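Local atomic coordinates of 16 kDa beta-galactoside-binding lectin (PDB entry 1QMJ), a protein that binds beta-galactosides such as lactose as a homodimeric galectin and may take part in regulating differentiation. Residues Ser30-Met41 with Leu110-Glu121. Sequence-based numbering, arbitrary orientation.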
# COMPACT_ATOMS: atom_id res chain seq x y z
N SER A 30 -10.41 3.11 11.32
CA SER A 30 -11.23 2.38 10.35
C SER A 30 -10.36 1.83 9.22
O SER A 30 -9.30 2.39 8.91
CB SER A 30 -12.28 3.32 9.75
OG SER A 30 -13.14 3.80 10.77
N VAL A 31 -10.86 0.75 8.67
CA VAL A 31 -10.23 0.02 7.56
C VAL A 31 -11.30 -0.30 6.51
O VAL A 31 -12.09 -1.24 6.68
CB VAL A 31 -9.60 -1.27 8.07
CG1 VAL A 31 -9.06 -2.15 6.94
CG2 VAL A 31 -8.42 -1.03 9.01
N ASN A 32 -11.28 0.49 5.45
CA ASN A 32 -12.26 0.37 4.36
C ASN A 32 -11.67 -0.31 3.11
O ASN A 32 -10.54 -0.00 2.69
CB ASN A 32 -12.74 1.75 3.93
CG ASN A 32 -12.98 2.70 5.10
OD1 ASN A 32 -13.68 2.34 6.05
ND2 ASN A 32 -12.44 3.90 5.11
N VAL A 33 -12.50 -1.21 2.59
CA VAL A 33 -12.23 -2.00 1.36
C VAL A 33 -13.48 -1.96 0.48
O VAL A 33 -14.62 -2.00 0.98
CB VAL A 33 -11.89 -3.47 1.69
CG1 VAL A 33 -10.58 -3.64 2.44
CG2 VAL A 33 -12.96 -4.15 2.55
N GLY A 34 -13.27 -1.89 -0.82
CA GLY A 34 -14.39 -1.85 -1.79
C GLY A 34 -13.89 -1.54 -3.20
O GLY A 34 -12.81 -2.00 -3.61
N LYS A 35 -14.70 -0.77 -3.90
CA LYS A 35 -14.43 -0.35 -5.29
C LYS A 35 -13.74 1.02 -5.28
O LYS A 35 -12.75 1.25 -5.98
CB LYS A 35 -15.73 -0.26 -6.08
CG LYS A 35 -16.24 -1.62 -6.54
CD LYS A 35 -15.16 -2.46 -7.24
CE LYS A 35 -15.62 -3.88 -7.56
NZ LYS A 35 -14.53 -4.73 -8.07
N ASP A 36 -14.31 1.90 -4.48
CA ASP A 36 -13.80 3.26 -4.29
C ASP A 36 -14.35 3.81 -2.97
O ASP A 36 -15.05 3.10 -2.23
CB ASP A 36 -14.18 4.18 -5.46
CG ASP A 36 -15.64 4.08 -5.88
OD1 ASP A 36 -16.57 4.23 -5.01
OD2 ASP A 36 -15.94 3.84 -7.12
N SER A 37 -14.03 5.05 -2.70
CA SER A 37 -14.43 5.72 -1.44
C SER A 37 -15.96 5.84 -1.27
O SER A 37 -16.47 6.01 -0.16
CB SER A 37 -13.85 7.14 -1.39
OG SER A 37 -13.95 7.76 -2.65
N SER A 38 -16.69 5.76 -2.37
CA SER A 38 -18.17 5.89 -2.32
C SER A 38 -18.86 4.52 -2.21
O SER A 38 -20.02 4.42 -1.78
CB SER A 38 -18.69 6.59 -3.57
OG SER A 38 -18.15 7.90 -3.65
N THR A 39 -18.15 3.49 -2.61
CA THR A 39 -18.68 2.12 -2.57
C THR A 39 -17.70 1.21 -1.84
O THR A 39 -16.66 0.82 -2.38
CB THR A 39 -18.90 1.61 -3.99
OG1 THR A 39 -19.82 2.45 -4.67
CG2 THR A 39 -19.46 0.19 -4.03
N LEU A 40 -18.08 0.90 -0.61
CA LEU A 40 -17.29 0.05 0.27
C LEU A 40 -18.00 -1.25 0.60
O LEU A 40 -19.19 -1.26 0.94
CB LEU A 40 -17.02 0.77 1.59
CG LEU A 40 -16.35 2.12 1.42
CD1 LEU A 40 -16.15 2.86 2.75
CD2 LEU A 40 -14.96 2.02 0.79
N MET A 41 -17.23 -2.30 0.48
CA MET A 41 -17.71 -3.63 0.78
C MET A 41 -17.77 -3.77 2.29
O MET A 41 -18.62 -4.48 2.85
CB MET A 41 -16.77 -4.67 0.18
CG MET A 41 -17.15 -6.11 0.55
SD MET A 41 -15.87 -7.28 0.16
CE MET A 41 -15.46 -7.17 -1.56
N LEU A 110 -23.09 -5.98 -1.06
CA LEU A 110 -22.96 -5.49 -2.43
C LEU A 110 -22.68 -6.56 -3.48
O LEU A 110 -22.68 -6.26 -4.67
CB LEU A 110 -21.89 -4.39 -2.49
CG LEU A 110 -22.27 -2.98 -2.02
CD1 LEU A 110 -23.02 -3.00 -0.71
CD2 LEU A 110 -21.02 -2.14 -1.88
N GLY A 111 -22.45 -7.80 -3.04
CA GLY A 111 -22.17 -8.88 -3.97
C GLY A 111 -20.91 -8.64 -4.79
O GLY A 111 -20.74 -9.17 -5.90
N MET A 112 -20.01 -7.85 -4.22
CA MET A 112 -18.76 -7.51 -4.87
C MET A 112 -17.91 -8.78 -5.03
O MET A 112 -17.95 -9.66 -4.17
CB MET A 112 -18.03 -6.47 -4.01
CG MET A 112 -17.15 -5.52 -4.77
SD MET A 112 -16.55 -4.22 -3.68
CE MET A 112 -18.01 -3.26 -3.46
N GLU A 113 -17.19 -8.88 -6.14
CA GLU A 113 -16.35 -10.05 -6.41
C GLU A 113 -14.84 -9.82 -6.40
O GLU A 113 -14.06 -10.74 -6.62
CB GLU A 113 -16.77 -10.75 -7.71
CG GLU A 113 -17.05 -9.81 -8.89
CD GLU A 113 -18.54 -9.62 -9.12
OE1 GLU A 113 -19.22 -10.60 -9.51
OE2 GLU A 113 -19.04 -8.48 -8.92
N LYS A 114 -14.42 -8.58 -6.15
CA LYS A 114 -13.00 -8.26 -6.07
C LYS A 114 -12.84 -6.92 -5.39
O LYS A 114 -13.73 -6.07 -5.46
CB LYS A 114 -12.36 -8.22 -7.47
CG LYS A 114 -12.32 -6.85 -8.12
CD LYS A 114 -11.57 -6.85 -9.44
CE LYS A 114 -12.33 -7.60 -10.52
NZ LYS A 114 -11.65 -7.52 -11.84
N ILE A 115 -11.73 -6.75 -4.68
CA ILE A 115 -11.44 -5.50 -3.99
C ILE A 115 -10.39 -4.73 -4.79
O ILE A 115 -9.35 -5.28 -5.14
CB ILE A 115 -10.92 -5.75 -2.55
CG1 ILE A 115 -12.09 -6.17 -1.65
CG2 ILE A 115 -10.24 -4.49 -1.99
CD1 ILE A 115 -11.67 -6.72 -0.29
N GLN A 116 -10.68 -3.47 -5.07
CA GLN A 116 -9.75 -2.64 -5.83
C GLN A 116 -9.34 -1.42 -5.03
O GLN A 116 -8.47 -0.66 -5.46
CB GLN A 116 -10.41 -2.18 -7.12
CG GLN A 116 -11.00 -3.30 -7.94
CD GLN A 116 -11.68 -2.80 -9.19
OE1 GLN A 116 -12.71 -2.13 -9.12
NE2 GLN A 116 -11.10 -3.09 -10.34
N TYR A 117 -9.96 -1.24 -3.87
CA TYR A 117 -9.69 -0.08 -3.03
C TYR A 117 -9.53 -0.49 -1.57
O TYR A 117 -10.28 -1.32 -1.07
CB TYR A 117 -10.87 0.89 -3.18
CG TYR A 117 -10.84 2.12 -2.29
CD1 TYR A 117 -11.40 2.09 -1.01
CD2 TYR A 117 -10.29 3.31 -2.75
CE1 TYR A 117 -11.41 3.23 -0.21
CE2 TYR A 117 -10.30 4.46 -1.96
CZ TYR A 117 -10.86 4.41 -0.69
OH TYR A 117 -10.85 5.54 0.09
N LEU A 118 -8.55 0.12 -0.90
CA LEU A 118 -8.26 -0.13 0.51
C LEU A 118 -7.82 1.20 1.09
O LEU A 118 -7.03 1.91 0.47
CB LEU A 118 -7.13 -1.17 0.66
CG LEU A 118 -6.54 -1.48 2.05
CD1 LEU A 118 -7.58 -2.10 2.96
CD2 LEU A 118 -5.38 -2.44 1.92
N ALA A 119 -8.36 1.57 2.24
CA ALA A 119 -7.97 2.82 2.88
C ALA A 119 -7.97 2.63 4.39
O ALA A 119 -8.84 1.96 4.94
CB ALA A 119 -8.91 3.93 2.49
N VAL A 120 -6.95 3.17 5.05
CA VAL A 120 -6.84 3.09 6.50
C VAL A 120 -6.94 4.52 7.01
O VAL A 120 -6.23 5.39 6.52
CB VAL A 120 -5.49 2.48 6.95
CG1 VAL A 120 -5.41 2.47 8.47
CG2 VAL A 120 -5.33 1.07 6.39
N GLU A 121 -7.84 4.76 7.95
CA GLU A 121 -8.02 6.10 8.51
C GLU A 121 -8.14 6.09 10.03
O GLU A 121 -8.27 5.03 10.66
CB GLU A 121 -9.23 6.80 7.87
CG GLU A 121 -10.55 6.08 8.06
CD GLU A 121 -11.71 6.77 7.35
OE1 GLU A 121 -11.60 7.02 6.12
OE2 GLU A 121 -12.74 7.04 8.01
O HOH W 1 -12.36 6.48 11.21
O HOH W 2 -11.30 6.05 3.04
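The Y117 ring lies with one face against the turn that follows G34: the carbonyl carbon of D36 and S37 N both sit over its centre, S37 N 3.7 Å above the ring plane. G34 N meets the rim of the ring, while L40 CD2 approaches CE1 of Y117 obliquely at 3.9 Å. With CG anti to the backbone N (chi1 175°), the Y117 ring extends along the turn, its CG 3.7 Å from D36 CA. A water joins Y117 OH to N32 ND2, which also makes a weak bond to E121 OE1, the amide and carboxylate planes standing 85° apart.

Paired backbone bonds link S30 with E121, N32 with A119 and G34 with Y117 in antiparallel register. A classic beta bulge ends the ladder, G34 O accepting from both Q116 N and Y117 N. Beyond it K35 runs past M112, its NZ donating a hydrogen bond to K114 O (3.0 Å) from above the carbonyl plane. V33 CG1 packs tightly on L118 CD1.

Strand 29-33 lies between 39-47 and 117-122 in one sheet of the galectin beta-sandwich; V31 and V33 meet I88 of the second sheet, and L40 lies about 4 Å, side chain to side chain, from W67 of the predicted beta-galactoside site.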